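Local coordinates for molybdopterin biosynthesis protein (Mycobacterium abscessus, PDB 3TCR) that probably binds molybdopterin and takes part in biosynthesis of the molybdenum cofactor, at residues L47-N52 with D104-V109; R54-D59 with V81-N86; A74-D79 with M186-I191. All coordinates share one frame; numbering follows the deposited sequence.

Contact 1. Residues L47-N52 with D104-V109; sequences LVVIVN and DLVVTV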
ATOM      1  N   LEU A  47     -18.779  15.940   5.976  1.00 18.54           N
ATOM      2  CA  LEU A  47     -19.144  15.541   7.333  1.00 19.36           C
ATOM      3  C   LEU A  47     -17.925  14.979   8.065  1.00 18.89           C
ATOM      4  O   LEU A  47     -17.129  14.235   7.497  1.00 19.93           O
ATOM      5  CB  LEU A  47     -20.250  14.487   7.318  1.00 21.53           C
ATOM      6  CG  LEU A  47     -20.781  13.997   8.695  1.00 23.26           C
ATOM      7  CD1 LEU A  47     -21.958  14.862   9.141  1.00 25.23           C
ATOM      8  CD2 LEU A  47     -21.232  12.566   8.599  1.00 22.44           C
ATOM      9  N   VAL A  48     -17.795  15.337   9.331  1.00 18.06           N
ATOM     10  CA  VAL A  48     -16.760  14.850  10.189  1.00 16.65           C
ATOM     11  C   VAL A  48     -17.324  13.865  11.179  1.00 16.85           C
ATOM     12  O   VAL A  48     -18.328  14.148  11.862  1.00 17.42           O
ATOM     13  CB  VAL A  48     -16.130  16.009  10.979  1.00 16.86           C
ATOM     14  CG1 VAL A  48     -14.942  15.504  11.807  1.00 15.48           C
ATOM     15  CG2 VAL A  48     -15.714  17.102  10.015  1.00 16.19           C
ATOM     16  N   VAL A  49     -16.682  12.706  11.265  1.00 16.79           N
ATOM     17  CA  VAL A  49     -17.043  11.672  12.223  1.00 16.97           C
ATOM     18  C   VAL A  49     -15.891  11.520  13.221  1.00 17.25           C
ATOM     19  O   VAL A  49     -14.823  11.091  12.850  1.00 16.75           O
ATOM     20  CB  VAL A  49     -17.291  10.308  11.523  1.00 16.52           C
ATOM     21  CG1 VAL A  49     -17.656   9.238  12.556  1.00 15.60           C
ATOM     22  CG2 VAL A  49     -18.381  10.446  10.459  1.00 16.27           C
ATOM     23  N   ILE A  50     -16.111  11.896  14.482  1.00 19.19           N
ATOM     24  CA  ILE A  50     -15.090  11.769  15.530  1.00 19.82           C
ATOM     25  C   ILE A  50     -15.237  10.379  16.102  1.00 20.23           C
ATOM     26  O   ILE A  50     -16.306  10.047  16.601  1.00 20.86           O
ATOM     27  CB  ILE A  50     -15.322  12.766  16.683  1.00 20.89           C
ATOM     28  CG1 ILE A  50     -15.186  14.206  16.178  1.00 21.68           C
ATOM     29  CG2 ILE A  50     -14.386  12.469  17.857  1.00 19.49           C
ATOM     30  CD1 ILE A  50     -13.877  14.495  15.480  1.00 22.61           C
ATOM     31  N   VAL A  51     -14.194   9.565  16.015  1.00 20.28           N
ATOM     32  CA  VAL A  51     -14.247   8.207  16.538  1.00 20.59           C
ATOM     33  C   VAL A  51     -13.410   8.175  17.806  1.00 22.20           C
ATOM     34  O   VAL A  51     -12.185   8.063  17.750  1.00 22.77           O
ATOM     35  CB  VAL A  51     -13.726   7.141  15.529  1.00 20.17           C
ATOM     36  CG1 VAL A  51     -13.838   5.739  16.155  1.00 19.98           C
ATOM     37  CG2 VAL A  51     -14.477   7.227  14.191  1.00 18.33           C
ATOM     38  N   ASN A  52     -14.074   8.320  18.943  1.00 23.61           N
ATOM     39  CA  ASN A  52     -13.381   8.440  20.224  1.00 24.93           C
ATOM     40  C   ASN A  52     -14.263   8.070  21.415  1.00 25.99           C
ATOM     41  O   ASN A  52     -15.236   8.756  21.694  1.00 25.77           O
ATOM     42  CB  ASN A  52     -12.909   9.882  20.376  1.00 25.19           C
ATOM     43  CG  ASN A  52     -11.865  10.044  21.456  1.00 26.01           C
ATOM     44  OD1 ASN A  52     -12.113   9.859  22.649  1.00 24.61           O
ATOM     45  ND2 ASN A  52     -10.677  10.390  21.025  1.00 27.99           N
ATOM     46  N   ASP A 104     -20.444  14.686  -0.024  1.00 17.07           N
ATOM     47  CA  ASP A 104     -19.281  14.508  -0.929  1.00 17.26           C
ATOM     48  C   ASP A 104     -18.010  13.988  -0.261  1.00 16.04           C
ATOM     49  O   ASP A 104     -17.274  13.197  -0.859  1.00 15.46           O
ATOM     50  CB  ASP A 104     -18.962  15.816  -1.634  1.00 18.19           C
ATOM     51  CG  ASP A 104     -20.161  16.354  -2.411  1.00 20.08           C
ATOM     52  OD1 ASP A 104     -20.592  15.708  -3.392  1.00 22.09           O
ATOM     53  OD2 ASP A 104     -20.710  17.396  -2.030  1.00 21.65           O
ATOM     54  N   LEU A 105     -17.756  14.442   0.967  1.00 15.36           N
ATOM     55  CA  LEU A 105     -16.571  14.041   1.736  1.00 14.91           C
ATOM     56  C   LEU A 105     -16.886  13.743   3.184  1.00 14.72           C
ATOM     57  O   LEU A 105     -17.477  14.560   3.875  1.00 15.70           O
ATOM     58  CB  LEU A 105     -15.521  15.146   1.677  1.00 14.93           C
ATOM     59  CG  LEU A 105     -14.253  14.946   2.476  1.00 14.83           C
ATOM     60  CD1 LEU A 105     -13.485  13.714   2.022  1.00 13.91           C
ATOM     61  CD2 LEU A 105     -13.440  16.250   2.368  1.00 14.98           C
ATOM     62  N   VAL A 106     -16.496  12.565   3.638  1.00 14.37           N
ATOM     63  CA  VAL A 106     -16.543  12.207   5.043  1.00 14.02           C
ATOM     64  C   VAL A 106     -15.113  11.961   5.503  1.00 14.12           C
ATOM     65  O   VAL A 106     -14.395  11.135   4.899  1.00 15.27           O
ATOM     66  CB  VAL A 106     -17.366  10.929   5.251  1.00 14.09           C
ATOM     67  CG1 VAL A 106     -17.193  10.405   6.670  1.00 13.85           C
ATOM     68  CG2 VAL A 106     -18.834  11.144   4.886  1.00 13.13           C
ATOM     69  N   VAL A 107     -14.667  12.719   6.508  1.00 13.84           N
ATOM     70  CA  VAL A 107     -13.398  12.507   7.183  1.00 13.62           C
ATOM     71  C   VAL A 107     -13.711  11.946   8.572  1.00 14.23           C
ATOM     72  O   VAL A 107     -14.451  12.572   9.351  1.00 14.08           O
ATOM     73  CB  VAL A 107     -12.669  13.839   7.350  1.00 14.31           C
ATOM     74  CG1 VAL A 107     -11.333  13.690   8.111  1.00 13.78           C
ATOM     75  CG2 VAL A 107     -12.480  14.512   5.981  1.00 14.14           C
ATOM     76  N   THR A 108     -13.197  10.753   8.867  1.00 14.20           N
ATOM     77  CA  THR A 108     -13.304  10.154  10.193  1.00 14.33           C
ATOM     78  C   THR A 108     -11.953  10.441  10.859  1.00 15.17           C
ATOM     79  O   THR A 108     -10.919  10.426  10.171  1.00 15.18           O
ATOM     80  CB  THR A 108     -13.547   8.615  10.155  1.00 14.02           C
ATOM     81  OG1 THR A 108     -12.363   7.920   9.722  1.00 13.48           O
ATOM     82  CG2 THR A 108     -14.694   8.241   9.242  1.00 13.88           C
ATOM     83  N   VAL A 109     -11.972  10.679  12.174  1.00 15.61           N
ATOM     84  CA  VAL A 109     -10.811  11.115  12.937  1.00 15.99           C
ATOM     85  C   VAL A 109     -10.755  10.247  14.177  1.00 16.12           C
ATOM     86  O   VAL A 109     -11.667  10.303  15.005  1.00 15.99           O
ATOM     87  CB  VAL A 109     -10.974  12.586  13.422  1.00 17.26           C
ATOM     88  CG1 VAL A 109      -9.781  13.048  14.286  1.00 16.55           C
ATOM     89  CG2 VAL A 109     -11.217  13.510  12.241  1.00 17.32           C
TER
HETATM   90  O   HOH W   1     -10.514  11.209  17.781  1.00 30.84           O
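Ile50 and Val109 lie side by side on one face of a parallel strand pair, and their side chains point the same way. Ile50 CD1 reaches Val109 CB at 4.0 Å. The bend in the isoleucine chain makes this possible: with chi2 at -55°, CD1 folds over toward the neighbouring strand. On the same face Val48 CG1 packs on Val109 CG2 at 4.2 Å, and Val107 lies beside Val48.

The other face carries Leu47, Val49, Val106 and Thr108. Val49 and Val106 cross obliquely, with Val49 CG2 4.0 Å from Val106 CG1. The CB of Val49 also meets the methyl CG2 of Thr108 at 4.0 Å. The Thr108 hydroxyl sits between its backbone N and carbonyl carbon (chi1 71°) and is bonded to Asn168 ND2.

Five backbone hydrogen bonds hold the register. Leu47 N gives to Leu105 O, and Leu47 O accepts from Val107 N. Val49 N and O pair in turn with Val107 O and Val109 N. The last bond, Val51 N to Val109 O, is 2.8 Å long and nearly straight at 170°. A water also donates to Val109 O.

The pair lies inside the mixed beta-sheet of an alpha/beta domain of the MoCF_biosynth family, between strands 76-84 and 164-169. Strand 76-84 pairs with the far edge of 44-51. Helix 88-100 covers the face of Leu47, Val49 and Val106. Helices 64-73 and 173-196 cover the face of Val48, Val107 and Val109.

Contact 2. Residues R54-D59 with V81-N86; sequences RTAHGD and VVVVEN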
ATOM      1  N   ARG A  54     -13.861   8.432  24.629  1.00 34.35           N
ATOM      2  CA  ARG A  54     -13.914   9.488  25.628  1.00 36.47           C
ATOM      3  C   ARG A  54     -14.759  10.658  25.188  1.00 33.83           C
ATOM      4  O   ARG A  54     -15.561  11.173  25.978  1.00 34.04           O
ATOM      5  CB  ARG A  54     -12.510   9.971  25.990  1.00 39.72           C
ATOM      6  CG  ARG A  54     -11.777   9.003  26.891  1.00 45.53           C
ATOM      7  CD  ARG A  54     -10.329   9.420  27.035  1.00 50.96           C
ATOM      8  NE  ARG A  54      -9.494   8.323  27.517  1.00 58.91           N
ATOM      9  CZ  ARG A  54      -8.173   8.413  27.701  1.00 63.54           C
ATOM     10  NH1 ARG A  54      -7.526   9.556  27.459  1.00 62.66           N
ATOM     11  NH2 ARG A  54      -7.497   7.359  28.141  1.00 63.28           N
ATOM     12  N   THR A  55     -14.585  11.089  23.938  1.00 31.19           N
ATOM     13  CA  THR A  55     -15.435  12.151  23.402  1.00 30.32           C
ATOM     14  C   THR A  55     -16.901  11.712  23.396  1.00 29.59           C
ATOM     15  O   THR A  55     -17.766  12.508  23.672  1.00 30.23           O
ATOM     16  CB  THR A  55     -15.026  12.596  21.972  1.00 28.67           C
ATOM     17  OG1 THR A  55     -13.627  12.875  21.941  1.00 29.96           O
ATOM     18  CG2 THR A  55     -15.765  13.857  21.558  1.00 26.15           C
ATOM     19  N   ALA A  56     -17.176  10.445  23.097  1.00 29.89           N
ATOM     20  CA  ALA A  56     -18.567   9.963  23.081  1.00 32.08           C
ATOM     21  C   ALA A  56     -19.205   9.950  24.484  1.00 34.83           C
ATOM     22  O   ALA A  56     -20.406   9.809  24.575  1.00 37.03           O
ATOM     23  CB  ALA A  56     -18.669   8.587  22.424  1.00 29.61           C
ATOM     24  N   HIS A  57     -18.410  10.103  25.555  1.00 39.06           N
ATOM     25  CA  HIS A  57     -18.925  10.159  26.964  1.00 40.50           C
ATOM     26  C   HIS A  57     -18.686  11.499  27.640  1.00 40.52           C
ATOM     27  O   HIS A  57     -18.741  11.594  28.853  1.00 43.80           O
ATOM     28  CB  HIS A  57     -18.339   9.016  27.822  1.00 40.63           C
ATOM     29  CG  HIS A  57     -18.481   7.632  27.195  1.00 43.49           C
ATOM     30  ND1 HIS A  57     -17.424   6.793  27.021  1.00 44.79           N
ATOM     31  CD2 HIS A  57     -19.598   6.960  26.679  1.00 45.94           C
ATOM     32  CE1 HIS A  57     -17.843   5.639  26.429  1.00 45.33           C
ATOM     33  NE2 HIS A  57     -19.171   5.740  26.220  1.00 46.67           N
ATOM     34  N   GLY A  58     -18.403  12.550  26.877  1.00 38.71           N
ATOM     35  CA  GLY A  58     -18.397  13.901  27.411  1.00 37.16           C
ATOM     36  C   GLY A  58     -17.081  14.631  27.467  1.00 37.33           C
ATOM     37  O   GLY A  58     -17.062  15.809  27.843  1.00 36.68           O
ATOM     38  N   ASP A  59     -15.965  13.977  27.121  1.00 37.00           N
ATOM     39  CA  ASP A  59     -14.681  14.680  27.139  1.00 37.53           C
ATOM     40  C   ASP A  59     -14.640  15.671  26.009  1.00 36.24           C
ATOM     41  O   ASP A  59     -15.296  15.525  24.999  1.00 34.49           O
ATOM     42  CB  ASP A  59     -13.456  13.748  27.026  1.00 40.17           C
ATOM     43  CG  ASP A  59     -13.070  13.102  28.356  1.00 44.71           C
ATOM     44  OD1 ASP A  59     -12.003  12.454  28.427  1.00 44.70           O
ATOM     45  OD2 ASP A  59     -13.846  13.226  29.329  1.00 49.58           O
ATOM     46  N   VAL A  81     -21.000  17.417  12.491  1.00 21.33           N
ATOM     47  CA  VAL A  81     -20.000  16.595  13.163  1.00 20.64           C
ATOM     48  C   VAL A  81     -20.795  15.526  13.905  1.00 21.40           C
ATOM     49  O   VAL A  81     -21.832  15.823  14.507  1.00 22.36           O
ATOM     50  CB  VAL A  81     -19.138  17.441  14.159  1.00 21.58           C
ATOM     51  CG1 VAL A  81     -18.128  16.591  14.955  1.00 20.71           C
ATOM     52  CG2 VAL A  81     -18.380  18.525  13.412  1.00 21.30           C
ATOM     53  N   VAL A  82     -20.338  14.276  13.825  1.00 20.76           N
ATOM     54  CA  VAL A  82     -20.929  13.163  14.536  1.00 20.77           C
ATOM     55  C   VAL A  82     -19.859  12.605  15.452  1.00 20.88           C
ATOM     56  O   VAL A  82     -18.700  12.458  15.027  1.00 21.87           O
ATOM     57  CB  VAL A  82     -21.414  12.051  13.548  1.00 21.85           C
ATOM     58  CG1 VAL A  82     -22.010  10.861  14.324  1.00 22.26           C
ATOM     59  CG2 VAL A  82     -22.480  12.597  12.596  1.00 22.92           C
ATOM     60  N   VAL A  83     -20.215  12.316  16.703  1.00 21.76           N
ATOM     61  CA  VAL A  83     -19.319  11.639  17.627  1.00 21.96           C
ATOM     62  C   VAL A  83     -19.796  10.196  17.835  1.00 22.82           C
ATOM     63  O   VAL A  83     -20.955   9.978  18.114  1.00 24.05           O
ATOM     64  CB  VAL A  83     -19.239  12.347  18.999  1.00 23.11           C
ATOM     65  CG1 VAL A  83     -18.270  11.578  19.925  1.00 21.84           C
ATOM     66  CG2 VAL A  83     -18.758  13.793  18.830  1.00 22.88           C
ATOM     67  N   VAL A  84     -18.906   9.224  17.681  1.00 22.30           N
ATOM     68  CA  VAL A  84     -19.233   7.842  17.946  1.00 22.73           C
ATOM     69  C   VAL A  84     -18.113   7.215  18.767  1.00 24.80           C
ATOM     70  O   VAL A  84     -16.978   7.726  18.822  1.00 24.18           O
ATOM     71  CB  VAL A  84     -19.369   7.009  16.632  1.00 22.21           C
ATOM     72  CG1 VAL A  84     -20.532   7.492  15.765  1.00 20.64           C
ATOM     73  CG2 VAL A  84     -18.062   7.016  15.845  1.00 19.89           C
ATOM     74  N   GLU A  85     -18.448   6.092  19.397  1.00 26.88           N
ATOM     75  CA  GLU A  85     -17.494   5.254  20.096  1.00 28.70           C
ATOM     76  C   GLU A  85     -16.691   4.452  19.097  1.00 28.24           C
ATOM     77  O   GLU A  85     -17.047   4.371  17.927  1.00 27.43           O
ATOM     78  CB  GLU A  85     -18.235   4.263  21.003  1.00 31.13           C
ATOM     79  CG  GLU A  85     -19.005   4.915  22.140  1.00 35.03           C
ATOM     80  CD  GLU A  85     -19.903   3.939  22.927  1.00 37.17           C
ATOM     81  OE1 GLU A  85     -20.600   3.101  22.325  1.00 39.11           O
ATOM     82  OE2 GLU A  85     -19.946   4.041  24.151  1.00 38.31           O
ATOM     83  N   ASN A  86     -15.653   3.795  19.595  1.00 28.84           N
ATOM     84  CA  ASN A  86     -14.897   2.808  18.823  1.00 27.68           C
ATOM     85  C   ASN A  86     -15.666   1.537  18.754  1.00 26.75           C
ATOM     86  O   ASN A  86     -15.372   0.572  19.468  1.00 26.56           O
ATOM     87  CB  ASN A  86     -13.522   2.523  19.455  1.00 28.64           C
ATOM     88  CG  ASN A  86     -12.408   3.243  18.747  1.00 28.50           C
ATOM     89  OD1 ASN A  86     -12.145   2.986  17.559  1.00 30.79           O
ATOM     90  ND2 ASN A  86     -11.816   4.206  19.418  1.00 26.79           N
TER
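The 54-59 loop begins with helical backbone angles at residues 54-56, and there it meets the end of strand 76-84, with the CA atoms of Ala56 and Val84 5.6 Å apart. Within the loop, Arg54 O accepts from both His57 N and Asp59 N, which come from opposite faces of its carbonyl plane. Val83 turns its side chain toward the loop. Its CG1 sits against Ala56 N at 3.5 Å and touches Thr55 CG2 at 3.8 Å. The Thr55 and Val83 side chains cross at about a right angle. Ala56 CB fits between Val83 CG1 and Glu85 CG, 3.7 Å from the latter. Strand 44-51, this loop, helix 64-73 and the parallel strand 76-84 form a beta-alpha-beta crossover. Beyond the apolar part, His57 and Glu85 form a histidine-carboxylate hydrogen bond. The Glu85 chain, extended beyond CG, carries its carboxylate to the ring. His57 NE2 donates to Glu85 OE2 at 2.8 Å, bent to 141° at the hydrogen. OE2 uses its anti lone pair. It lies at the ring edge but 22° out of the imidazole plane, and the ring and carboxylate planes are 79° apart. The backbone of Glu85 is held separately, by a bond from its N to Glu90 OE2.

Contact 3. Residues A74-D79 with M186-I191; sequences AGFVVD and MAIQII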
ATOM      1  N   ALA A  74     -10.650  25.070   2.961  1.00 28.31           N
ATOM      2  CA  ALA A  74     -10.494  24.487   1.608  1.00 27.30           C
ATOM      3  C   ALA A  74     -11.734  24.690   0.752  1.00 27.29           C
ATOM      4  O   ALA A  74     -11.758  24.238  -0.378  1.00 29.07           O
ATOM      5  CB  ALA A  74     -10.181  22.981   1.678  1.00 25.13           C
ATOM      6  N   GLY A  75     -12.778  25.318   1.283  1.00 26.90           N
ATOM      7  CA  GLY A  75     -13.971  25.578   0.504  1.00 27.36           C
ATOM      8  C   GLY A  75     -15.144  24.614   0.623  1.00 27.34           C
ATOM      9  O   GLY A  75     -16.093  24.735  -0.150  1.00 29.06           O
ATOM     10  N   PHE A  76     -15.101  23.662   1.551  1.00 25.15           N
ATOM     11  CA  PHE A  76     -16.243  22.740   1.777  1.00 24.34           C
ATOM     12  C   PHE A  76     -17.238  23.348   2.746  1.00 24.98           C
ATOM     13  O   PHE A  76     -16.846  24.027   3.674  1.00 25.62           O
ATOM     14  CB  PHE A  76     -15.791  21.397   2.395  1.00 22.47           C
ATOM     15  CG  PHE A  76     -14.965  20.570   1.475  1.00 21.54           C
ATOM     16  CD1 PHE A  76     -15.546  19.613   0.680  1.00 22.02           C
ATOM     17  CD2 PHE A  76     -13.617  20.794   1.364  1.00 21.67           C
ATOM     18  CE1 PHE A  76     -14.787  18.880  -0.216  1.00 22.65           C
ATOM     19  CE2 PHE A  76     -12.846  20.060   0.494  1.00 21.59           C
ATOM     20  CZ  PHE A  76     -13.433  19.097  -0.305  1.00 22.28           C
ATOM     21  N   VAL A  77     -18.518  23.078   2.539  1.00 24.96           N
ATOM     22  CA  VAL A  77     -19.515  23.292   3.553  1.00 24.69           C
ATOM     23  C   VAL A  77     -19.377  22.109   4.500  1.00 23.99           C
ATOM     24  O   VAL A  77     -19.234  20.950   4.058  1.00 23.10           O
ATOM     25  CB  VAL A  77     -20.937  23.321   2.930  1.00 26.50           C
ATOM     26  CG1 VAL A  77     -22.032  23.274   3.997  1.00 24.16           C
ATOM     27  CG2 VAL A  77     -21.080  24.586   2.071  1.00 28.94           C
ATOM     28  N   VAL A  78     -19.426  22.392   5.798  1.00 23.60           N
ATOM     29  CA  VAL A  78     -19.400  21.355   6.817  1.00 23.37           C
ATOM     30  C   VAL A  78     -20.824  21.147   7.299  1.00 24.17           C
ATOM     31  O   VAL A  78     -21.364  21.958   8.028  1.00 23.79           O
ATOM     32  CB  VAL A  78     -18.445  21.743   7.973  1.00 23.38           C
ATOM     33  CG1 VAL A  78     -18.374  20.638   9.028  1.00 21.27           C
ATOM     34  CG2 VAL A  78     -17.045  22.070   7.415  1.00 21.92           C
ATOM     35  N   ASP A  79     -21.445  20.059   6.862  1.00 25.73           N
ATOM     36  CA  ASP A  79     -22.854  19.802   7.189  1.00 26.02           C
ATOM     37  C   ASP A  79     -23.029  19.537   8.663  1.00 25.61           C
ATOM     38  O   ASP A  79     -24.084  19.837   9.211  1.00 26.86           O
ATOM     39  CB  ASP A  79     -23.416  18.596   6.392  1.00 27.96           C
ATOM     40  CG  ASP A  79     -23.738  18.937   4.940  1.00 29.45           C
ATOM     41  OD1 ASP A  79     -23.648  20.131   4.573  1.00 32.70           O
ATOM     42  OD2 ASP A  79     -24.086  18.010   4.171  1.00 29.51           O
ATOM     43  N   MET A 186      -6.459  16.512  -2.838  1.00 22.88           N
ATOM     44  CA  MET A 186      -6.873  15.274  -3.497  1.00 23.59           C
ATOM     45  C   MET A 186      -8.399  15.179  -3.551  1.00 23.66           C
ATOM     46  O   MET A 186      -8.984  14.850  -4.599  1.00 24.03           O
ATOM     47  CB  MET A 186      -6.288  14.061  -2.782  1.00 24.43           C
ATOM     48  CG  MET A 186      -4.764  13.971  -2.849  1.00 25.53           C
ATOM     49  SD  MET A 186      -4.080  12.610  -1.841  1.00 26.39           S
ATOM     50  CE  MET A 186      -3.637  11.556  -3.200  1.00 28.12           C
ATOM     51  N   ALA A 187      -9.033  15.500  -2.434  1.00 22.07           N
ATOM     52  CA  ALA A 187     -10.481  15.446  -2.328  1.00 22.07           C
ATOM     53  C   ALA A 187     -11.139  16.441  -3.277  1.00 22.96           C
ATOM     54  O   ALA A 187     -12.118  16.091  -3.944  1.00 21.97           O
ATOM     55  CB  ALA A 187     -10.937  15.693  -0.886  1.00 19.80           C
ATOM     56  N   ILE A 188     -10.609  17.667  -3.347  1.00 23.95           N
ATOM     57  CA  ILE A 188     -11.097  18.669  -4.307  1.00 25.50           C
ATOM     58  C   ILE A 188     -11.030  18.101  -5.732  1.00 27.73           C
ATOM     59  O   ILE A 188     -12.002  18.162  -6.464  1.00 27.48           O
ATOM     60  CB  ILE A 188     -10.321  20.002  -4.180  1.00 27.21           C
ATOM     61  CG1 ILE A 188     -10.678  20.701  -2.838  1.00 27.96           C
ATOM     62  CG2 ILE A 188     -10.569  20.953  -5.373  1.00 26.37           C
ATOM     63  CD1 ILE A 188      -9.787  21.908  -2.493  1.00 26.93           C
ATOM     64  N   GLN A 189      -9.919  17.459  -6.094  1.00 29.20           N
ATOM     65  CA  GLN A 189      -9.775  16.940  -7.447  1.00 31.45           C
ATOM     66  C   GLN A 189     -10.734  15.795  -7.760  1.00 29.67           C
ATOM     67  O   GLN A 189     -11.210  15.679  -8.884  1.00 28.02           O
ATOM     68  CB  GLN A 189      -8.327  16.534  -7.738  1.00 34.65           C
ATOM     69  CG  GLN A 189      -7.495  17.715  -8.228  1.00 42.04           C
ATOM     70  CD  GLN A 189      -6.012  17.584  -7.932  1.00 49.72           C
ATOM     71  OE1 GLN A 189      -5.601  16.978  -6.919  1.00 59.10           O
ATOM     72  NE2 GLN A 189      -5.186  18.156  -8.815  1.00 57.92           N
ATOM     73  N   ILE A 190     -10.986  14.939  -6.778  1.00 25.78           N
ATOM     74  CA  ILE A 190     -11.880  13.804  -6.984  1.00 24.31           C
ATOM     75  C   ILE A 190     -13.315  14.321  -7.124  1.00 25.33           C
ATOM     76  O   ILE A 190     -14.037  13.931  -8.065  1.00 25.82           O
ATOM     77  CB  ILE A 190     -11.752  12.799  -5.848  1.00 21.65           C
ATOM     78  CG1 ILE A 190     -10.392  12.114  -5.956  1.00 21.77           C
ATOM     79  CG2 ILE A 190     -12.895  11.785  -5.825  1.00 20.77           C
ATOM     80  CD1 ILE A 190     -10.046  11.261  -4.747  1.00 20.47           C
ATOM     81  N   ILE A 191     -13.697  15.224  -6.226  1.00 25.35           N
ATOM     82  CA  ILE A 191     -15.039  15.785  -6.238  1.00 27.46           C
ATOM     83  C   ILE A 191     -15.273  16.666  -7.479  1.00 30.79           C
ATOM     84  O   ILE A 191     -16.336  16.574  -8.072  1.00 30.02           O
ATOM     85  CB  ILE A 191     -15.385  16.538  -4.930  1.00 26.26           C
ATOM     86  CG1 ILE A 191     -15.508  15.523  -3.809  1.00 25.87           C
ATOM     87  CG2 ILE A 191     -16.688  17.348  -5.091  1.00 25.94           C
ATOM     88  CD1 ILE A 191     -15.073  16.030  -2.470  1.00 26.89           C
TER
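Phe76 inserts its ring toward one side of helix 186-191, joining the edge strand of an alpha/beta/alpha sandwich to the layer of helices 64-73 and 173-196. Strand 76-79 and the helix run at 95° to each other. Their axes come no closer than 12.4 Å, and the ring bridges much of that distance. The tight part is at the end of the ring. Ile191 CD1 meets it edge-on, in the ring plane, 3.6 Å from Phe76 CE1. Ile188 CG1 approaches obliquely, 4.0 Å from Phe76 CE2. Ala187 CB is a little farther, 4.3 Å from Phe76 CZ. With Phe76 CG anti to its own carbonyl carbon (chi1 -67°), the ring projects across to the helix. Leu71 of helix 64-73 and Leu105 of strand 105-109 also touch this ring.

The looser part is at the chain turn before the strand. Ala74 and Ile188 are both partly exposed, and their side chains only graze. Here Gly75, with its positive phi, closes helix 64-73 in a Schellman motif. On another side of the helix, Met186 and Ile190 pack on Leu153 of the second subunit. At the loose end Ile188 CD1 lies 3.7 Å from Ala74 O and 4.3 Å from Ala74 CB.

In the fold
From the N terminus, strand 44-51 comes first and supplies one side of contact 1. The 54-59 loop follows. After helix 64-73 the chain enters 74-79 and then 81-86, where contact 2 closes back on that loop. Contact 1 closes later, at 104-109, so contact 2 is nested inside it. Contact 3 opens at 74-79 but closes only at 186-191, so it crosses both others. Contacts 1 and 2 adjoin through backbone bonds between strands 44-51 and 76-84. Contact 3 ties edge strand 76-84 to the C-terminal helix 173-196 and meets contact 1 where Asp104 and Leu105 reach Ile191. Contacts 2 and 3 lie toward the two ends of strand 76-84, with centres about 24 Å apart.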